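Local coordinates for putative sugar kinase PH1459 (PDB 3EWM), which probably acts as a PfkB-family sugar kinase, using ATP to phosphorylate a sugar, perhaps fructose, though its substrate remains unproven, at residues I117-D120 / I121-E124; T143-K146 / V147-I151; G269-A272 / N273-A277. One frame throughout, in Å; residues are numbered along the deposited sequence.

Contact 1 (I117-D120 / I121-E124); sequences INWD and IVEE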
loop_
_atom_site.group_PDB
_atom_site.type_symbol
_atom_site.label_atom_id
_atom_site.label_comp_id
_atom_site.label_asym_id
_atom_site.label_seq_id
_atom_site.Cartn_x
_atom_site.Cartn_y
_atom_site.Cartn_z
ATOM N N ILE A 117 -0.338 13.572 19.697
ATOM C CA ILE A 117 -1.441 14.517 19.663
ATOM C C ILE A 117 -0.951 15.891 20.020
ATOM O O ILE A 117 -0.327 16.106 21.078
ATOM C CB ILE A 117 -2.602 14.091 20.610
ATOM C CG1 ILE A 117 -3.076 12.661 20.269
ATOM C CG2 ILE A 117 -3.752 15.148 20.604
ATOM C CD1 ILE A 117 -3.545 12.488 18.803
ATOM N N ASN A 118 -1.227 16.824 19.118
ATOM C CA ASN A 118 -1.012 18.212 19.397
ATOM C C ASN A 118 -2.204 18.694 20.215
ATOM O O ASN A 118 -3.280 18.990 19.694
ATOM C CB ASN A 118 -0.852 19.010 18.100
ATOM C CG ASN A 118 -0.376 20.425 18.350
ATOM O OD1 ASN A 118 -0.927 21.128 19.181
ATOM N ND2 ASN A 118 0.648 20.844 17.626
ATOM N N TRP A 119 -1.996 18.776 21.512
ATOM C CA TRP A 119 -3.070 19.116 22.429
ATOM C C TRP A 119 -3.454 20.567 22.330
ATOM O O TRP A 119 -4.574 20.936 22.644
ATOM C CB TRP A 119 -2.653 18.769 23.842
ATOM C CG TRP A 119 -2.462 17.317 23.979
ATOM C CD1 TRP A 119 -1.278 16.653 24.094
ATOM C CD2 TRP A 119 -3.484 16.329 23.990
ATOM N NE1 TRP A 119 -1.500 15.307 24.188
ATOM C CE2 TRP A 119 -2.851 15.079 24.124
ATOM C CE3 TRP A 119 -4.880 16.376 23.899
ATOM C CZ2 TRP A 119 -3.568 13.878 24.172
ATOM C CZ3 TRP A 119 -5.588 15.189 23.947
ATOM C CH2 TRP A 119 -4.931 13.956 24.093
ATOM N N ASP A 120 -2.529 21.393 21.873
ATOM C CA ASP A 120 -2.830 22.792 21.654
ATOM C C ASP A 120 -3.873 22.936 20.562
ATOM O O ASP A 120 -4.844 23.668 20.716
ATOM C CB ASP A 120 -1.577 23.555 21.273
ATOM C CG ASP A 120 -0.792 24.023 22.476
ATOM O OD1 ASP A 120 -1.224 23.806 23.646
ATOM O OD2 ASP A 120 0.258 24.637 22.232
ATOM N N ILE A 121 -3.664 22.230 19.461
ATOM C CA ILE A 121 -4.639 22.223 18.373
ATOM C C ILE A 121 -6.008 21.715 18.845
ATOM O O ILE A 121 -7.033 22.369 18.595
ATOM C CB ILE A 121 -4.110 21.424 17.142
ATOM C CG1 ILE A 121 -2.978 22.205 16.478
ATOM C CG2 ILE A 121 -5.249 21.150 16.134
ATOM C CD1 ILE A 121 -2.133 21.402 15.489
ATOM N N VAL A 122 -6.033 20.580 19.539
ATOM C CA VAL A 122 -7.315 20.044 20.010
ATOM C C VAL A 122 -8.004 21.005 21.010
ATOM O O VAL A 122 -9.223 21.147 20.990
ATOM C CB VAL A 122 -7.243 18.574 20.555
ATOM C CG1 VAL A 122 -6.065 17.794 19.955
ATOM C CG2 VAL A 122 -7.226 18.516 22.072
ATOM N N GLU A 123 -7.227 21.677 21.856
ATOM C CA GLU A 123 -7.821 22.617 22.811
ATOM C C GLU A 123 -8.314 23.908 22.160
ATOM O O GLU A 123 -9.248 24.543 22.657
ATOM C CB GLU A 123 -6.883 22.902 23.980
ATOM C CG GLU A 123 -6.835 21.736 24.979
ATOM C CD GLU A 123 -6.089 22.052 26.261
ATOM O OE1 GLU A 123 -5.449 23.121 26.363
ATOM O OE2 GLU A 123 -6.144 21.204 27.183
ATOM N N GLU A 124 -7.704 24.275 21.038
ATOM C CA GLU A 124 -8.104 25.461 20.305
ATOM C C GLU A 124 -9.417 25.233 19.555
ATOM O O GLU A 124 -10.211 26.162 19.372
ATOM C CB GLU A 124 -7.005 25.872 19.316
ATOM C CG GLU A 124 -7.245 27.235 18.670
ATOM C CD GLU A 124 -6.229 27.600 17.598
ATOM O OE1 GLU A 124 -5.185 26.899 17.475
ATOM O OE2 GLU A 124 -6.475 28.607 16.880
#
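Ile121, Asp120 and Val122 bury the most surface where the loop at Ile117-Asn118 turns into helix 119-124, a worked example of how a helix start is finished by side chains. Asn118 occupies the N-cap. Its CG lies anti to its own backbone N (chi1 -170°), which carries the amide forward to Ile121, and OD1 accepts from Ile121 N at 3.0 Å. The N-H points almost straight at the oxygen (164°), yet the donor stands above the amide plane and not on a lone pair. The same amide also serves as a platform for the isoleucine: Ile121 CD1 comes to 3.5 Å from Asn118 CG, the two side chains crossing at about a right angle. The Ile121 side chain also packs on Ile53 and Ser51 of strand 49-57.

Val122 N donates to Asn118 O at 3.2 Å. Its side chain is turned off a staggered position (chi1 -25°), with CG1 only 3.0 Å from Asn118 O, a tight and apparently strained spot. Val122 CG1 meets Ile117 CG2 at 3.6 Å, while CG2 lies 3.7 Å from Trp119 CE3, the valine and indole running side by side. Ile117 CG2 also sits over the centre of the Trp119 ring, and Val147 of helix 140-151 packs against the tryptophan and Ile117.

Asp120 contributes mainly through its backbone: its O receives Glu124 N at 2.9 Å, and Trp119 O takes Glu123 N in the same manner. Asp120 OD1 stays 5.1 Å from Glu123 OE1, a like-charged pair, but Glu123 OE2 has a salt bridge to Lys150. Capping by a neutral amide thus occupies the amide N of Ile121, while the positive helix start is likely to ease the charge of Asp120 and the lysine that of Glu123.

Contact 2 (T143-K146 / V147-I151); sequences TVMK and VIKKI
Different first torsions bring Val144 and Ile148 together: the valine places CG1 anti to its backbone N (chi1 173°), whereas the isoleucine keeps its own CG1 beside the N and anti to the carbonyl carbon (chi1 -55°). The two side chains then lie alongside each other, pointing the same way, with Val144 CG1 4.2 Å from Ile148 CG1. That is a loose apolar touch; the closer approach is to the backbone, where Ile148 CG1 lies 3.2 Å from Val144 O. Such pairing of residues four apart is the general way an alpha-helix builds a continuous apolar stripe, and both residues rest on Phe130 of strand 127-131.

Val147 repeats the pattern one residue earlier. It sends CG2 back beside its own N, 3.3 Å from Thr143 O, the oxygen that Val147 N also grips at 2.9 Å. Lys149 does likewise with its aliphatic part, CG lying 3.1 Å from Met145 O before the chain runs on fully extended. The carbonyl of Val144 receives Ile148 N at 3.0 Å. Selenomethionine Met145 reaches helix 172-185 beside Leu185. Thr143 OG1 lies within hydrogen-bonding range of Met112 O and Pro139 O, which would have to share its single proton.

The helix connects strands 127-131 and 156-160 as the helix of a beta-alpha-beta unit, with one apolar side and one charged side. On the charged side Lys146 NZ and Lys149 NZ stay 6.7 Å apart, a separation at which mutual repulsion is likely to be modest in solvent, while the buried side is held by a loose valine-isoleucine touch, by packing on Phe130, and by backbone carbonyls that each accept an amide N-H.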
loop_
_atom_site.group_PDB
_atom_site.type_symbol
_atom_site.label_atom_id
_atom_site.label_comp_id
_atom_site.label_asym_id
_atom_site.label_seq_id
_atom_site.Cartn_x
_atom_site.Cartn_y
_atom_site.Cartn_z
ATOM N N THR A 143 -6.182 6.011 21.320
ATOM C CA THR A 143 -5.651 7.348 21.345
ATOM C C THR A 143 -6.745 8.347 20.971
ATOM O O THR A 143 -6.975 9.312 21.700
ATOM C CB THR A 143 -4.437 7.487 20.408
ATOM O OG1 THR A 143 -3.359 6.672 20.906
ATOM C CG2 THR A 143 -3.985 8.948 20.320
ATOM N N VAL A 144 -7.426 8.091 19.853
ATOM C CA VAL A 144 -8.475 8.986 19.388
ATOM C C VAL A 144 -9.596 9.027 20.418
ATOM O O VAL A 144 -10.103 10.099 20.705
ATOM C CB VAL A 144 -8.980 8.620 17.969
ATOM C CG1 VAL A 144 -10.203 9.446 17.551
ATOM C CG2 VAL A 144 -7.858 8.838 16.963
HETATM N N MSE A 145 -9.944 7.882 21.003
HETATM C CA MSE A 145 -11.048 7.863 21.972
HETATM C C MSE A 145 -10.693 8.739 23.167
HETATM O O MSE A 145 -11.528 9.477 23.673
HETATM C CB MSE A 145 -11.409 6.442 22.409
HETATM C CG MSE A 145 -12.087 5.601 21.314
HETATM SE SE MSE A 145 -13.624 6.539 20.520
HETATM C CE MSE A 145 -14.766 6.547 22.071
ATOM N N LYS A 146 -9.435 8.668 23.591
ATOM C CA LYS A 146 -8.938 9.550 24.646
ATOM C C LYS A 146 -8.985 11.026 24.275
ATOM O O LYS A 146 -9.399 11.840 25.076
ATOM C CB LYS A 146 -7.543 9.117 25.088
ATOM C CG LYS A 146 -7.622 7.821 25.878
ATOM C CD LYS A 146 -6.296 7.407 26.470
ATOM C CE LYS A 146 -6.537 6.237 27.413
ATOM N NZ LYS A 146 -6.966 5.018 26.667
ATOM N N VAL A 147 -8.593 11.369 23.057
ATOM C CA VAL A 147 -8.656 12.767 22.620
ATOM C C VAL A 147 -10.083 13.309 22.734
ATOM O O VAL A 147 -10.330 14.365 23.339
ATOM C CB VAL A 147 -8.093 12.934 21.188
ATOM C CG1 VAL A 147 -8.299 14.351 20.684
ATOM C CG2 VAL A 147 -6.609 12.567 21.144
ATOM N N ILE A 148 -11.019 12.553 22.175
ATOM C CA ILE A 148 -12.430 12.907 22.188
ATOM C C ILE A 148 -12.973 13.023 23.618
ATOM O O ILE A 148 -13.610 14.006 23.948
ATOM C CB ILE A 148 -13.253 11.885 21.360
ATOM C CG1 ILE A 148 -12.693 11.773 19.928
ATOM C CG2 ILE A 148 -14.748 12.238 21.365
ATOM C CD1 ILE A 148 -12.508 13.117 19.170
ATOM N N LYS A 149 -12.698 12.030 24.459
ATOM C CA LYS A 149 -13.095 12.109 25.866
ATOM C C LYS A 149 -12.501 13.330 26.568
ATOM O O LYS A 149 -13.184 13.989 27.347
ATOM C CB LYS A 149 -12.743 10.814 26.601
ATOM C CG LYS A 149 -13.517 9.618 26.057
ATOM C CD LYS A 149 -13.211 8.325 26.773
ATOM C CE LYS A 149 -14.069 7.176 26.179
ATOM N NZ LYS A 149 -13.584 5.815 26.467
ATOM N N LYS A 150 -11.242 13.642 26.276
ATOM C CA LYS A 150 -10.566 14.792 26.890
ATOM C C LYS A 150 -11.263 16.111 26.557
ATOM O O LYS A 150 -11.409 16.980 27.429
ATOM C CB LYS A 150 -9.110 14.877 26.416
ATOM C CG LYS A 150 -8.281 15.878 27.195
ATOM C CD LYS A 150 -7.423 16.704 26.276
ATOM C CE LYS A 150 -8.011 18.058 25.963
ATOM N NZ LYS A 150 -7.749 19.014 27.083
ATOM N N ILE A 151 -11.680 16.266 25.300
ATOM C CA ILE A 151 -12.289 17.524 24.842
ATOM C C ILE A 151 -13.805 17.611 24.972
ATOM O O ILE A 151 -14.371 18.685 24.773
ATOM C CB ILE A 151 -11.975 17.848 23.373
ATOM C CG1 ILE A 151 -12.503 16.746 22.463
ATOM C CG2 ILE A 151 -10.504 18.139 23.168
ATOM C CD1 ILE A 151 -12.924 17.259 21.123
#

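Contact 3 (G269-A272 / N273-A277); sequences GKFA and NLVAA
Phe271 and Val275 form an i to i+4 CH-pi pair on helix 265-279, one of the helices around the central sheet of this ribokinase-like, PfkB-family fold. The phenyl ring offers one face to the valine, whose CG2 stands 3.9 Å from the ring centroid and 20° off the normal, displaced toward the rim on the side of CE1 and CZ. Phe271 CG lies anti to its backbone N (chi1 177°), a setting that swings the ring forward along the helix and over the next turn. The backbone reinforces the pair, because Val275 N donates to Phe271 O at 3.0 Å with an almost straight N-H. Around the ring close in Ala300, Val303 and Leu304 of helix 298-304 and Ala252 of helix 245-259, which also touches Ala272 and Val275. This is the tight side of the contact; an alanine in place of the phenylalanine would probably leave Val275 CG2 without its aromatic face and open a gap between these helices.

The other side is polar and looser. Lys270, partly exposed, meets Asn273 through a water and by no direct side-chain bond. Its carbonyl receives Leu274 N at 3.1 Å, while Gly269 O holds Asn273 N. The asparagine is itself buried, packed on Tyr235 and Val232, and its ND2 has a further, weak hydrogen bond to Pro233 O. The Asn273 side chain lies about 5 Å from Gly220, a residue that binds ATP, which places this polar side close to the nucleotide site. The bridge is made by one water that accepts from both ends, from Asn273 ND2 at a distance so short as to be doubtful and from Lys270 NZ at 2.7 Å.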
loop_
_atom_site.group_PDB
_atom_site.type_symbol
_atom_site.label_atom_id
_atom_site.label_comp_id
_atom_site.label_asym_id
_atom_site.label_seq_id
_atom_site.Cartn_x
_atom_site.Cartn_y
_atom_site.Cartn_z
ATOM N N GLY A 269 -29.407 23.109 6.637
ATOM C CA GLY A 269 -29.812 22.199 5.558
ATOM C C GLY A 269 -29.630 22.758 4.155
ATOM O O GLY A 269 -29.052 22.094 3.282
ATOM N N LYS A 270 -30.114 23.975 3.935
ATOM C CA LYS A 270 -29.959 24.643 2.638
ATOM C C LYS A 270 -28.483 24.887 2.287
ATOM O O LYS A 270 -28.088 24.736 1.140
ATOM C CB LYS A 270 -30.769 25.944 2.572
ATOM C CG LYS A 270 -32.290 25.787 2.816
ATOM C CD LYS A 270 -32.969 24.842 1.819
ATOM C CE LYS A 270 -33.302 23.471 2.418
ATOM N NZ LYS A 270 -34.188 22.690 1.492
ATOM N N PHE A 271 -27.672 25.227 3.285
ATOM C CA PHE A 271 -26.236 25.443 3.053
ATOM C C PHE A 271 -25.536 24.131 2.717
ATOM O O PHE A 271 -24.843 24.032 1.703
ATOM C CB PHE A 271 -25.552 26.142 4.234
ATOM C CG PHE A 271 -24.057 26.324 4.052
ATOM C CD1 PHE A 271 -23.559 27.141 3.034
ATOM C CD2 PHE A 271 -23.159 25.678 4.896
ATOM C CE1 PHE A 271 -22.195 27.309 2.847
ATOM C CE2 PHE A 271 -21.784 25.837 4.733
ATOM C CZ PHE A 271 -21.294 26.658 3.709
ATOM N N ALA A 272 -25.740 23.114 3.558
ATOM C CA ALA A 272 -25.105 21.823 3.335
ATOM C C ALA A 272 -25.565 21.201 2.023
ATOM O O ALA A 272 -24.756 20.616 1.284
ATOM C CB ALA A 272 -25.347 20.882 4.527
ATOM N N ASN A 273 -26.845 21.376 1.700
ATOM C CA ASN A 273 -27.370 20.878 0.432
ATOM C C ASN A 273 -26.652 21.527 -0.755
ATOM O O ASN A 273 -26.243 20.831 -1.693
ATOM C CB ASN A 273 -28.881 21.112 0.333
ATOM C CG ASN A 273 -29.540 20.266 -0.751
ATOM O OD1 ASN A 273 -29.053 19.193 -1.107
ATOM N ND2 ASN A 273 -30.666 20.730 -1.249
ATOM N N LEU A 274 -26.495 22.851 -0.703
ATOM C CA LEU A 274 -25.851 23.605 -1.784
ATOM C C LEU A 274 -24.400 23.199 -1.960
ATOM O O LEU A 274 -23.946 22.982 -3.075
ATOM C CB LEU A 274 -25.968 25.114 -1.545
ATOM C CG LEU A 274 -25.160 26.018 -2.482
ATOM C CD1 LEU A 274 -25.700 25.957 -3.898
ATOM C CD2 LEU A 274 -25.124 27.447 -1.976
ATOM N N VAL A 275 -23.681 23.100 -0.847
ATOM C CA VAL A 275 -22.285 22.657 -0.876
ATOM C C VAL A 275 -22.148 21.268 -1.497
ATOM O O VAL A 275 -21.327 21.078 -2.404
ATOM C CB VAL A 275 -21.626 22.729 0.507
ATOM C CG1 VAL A 275 -20.187 22.061 0.481
ATOM C CG2 VAL A 275 -21.567 24.180 0.963
ATOM N N ALA A 276 -22.952 20.310 -1.013
ATOM C CA ALA A 276 -22.966 18.966 -1.584
ATOM C C ALA A 276 -23.303 18.994 -3.070
ATOM O O ALA A 276 -22.609 18.362 -3.869
ATOM C CB ALA A 276 -23.928 18.031 -0.838
ATOM N N ALA A 277 -24.353 19.731 -3.432
ATOM C CA ALA A 277 -24.780 19.816 -4.831
ATOM C C ALA A 277 -23.625 20.319 -5.690
ATOM O O ALA A 277 -23.263 19.701 -6.701
ATOM C CB ALA A 277 -25.990 20.748 -4.966
HETATM O O HOH W 1 -32.057 22.530 -0.236
#

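Contacts 1 and 2 are neighbours, their centres 11 Å apart: the short helix 119-124 leans on helix 140-151 through the 2.7 Å salt bridge from Glu123 OE2 to Lys150 NZ. Beside it Trp119 CZ3 packs at 3.3 Å from Lys150 CD, and Val122 CG2 lies 3.5 Å from Ile151 CG2. Both lie away from the known ATP residues. Contact 3 stands apart, its centre about 29 Å from that of contact 1 and 30 Å from that of contact 2, which is on the opposite side of the chain's centre. Contact 3 is the one near the ATP residues: the side chains of Ala276 and Thr215 are about 8 Å apart.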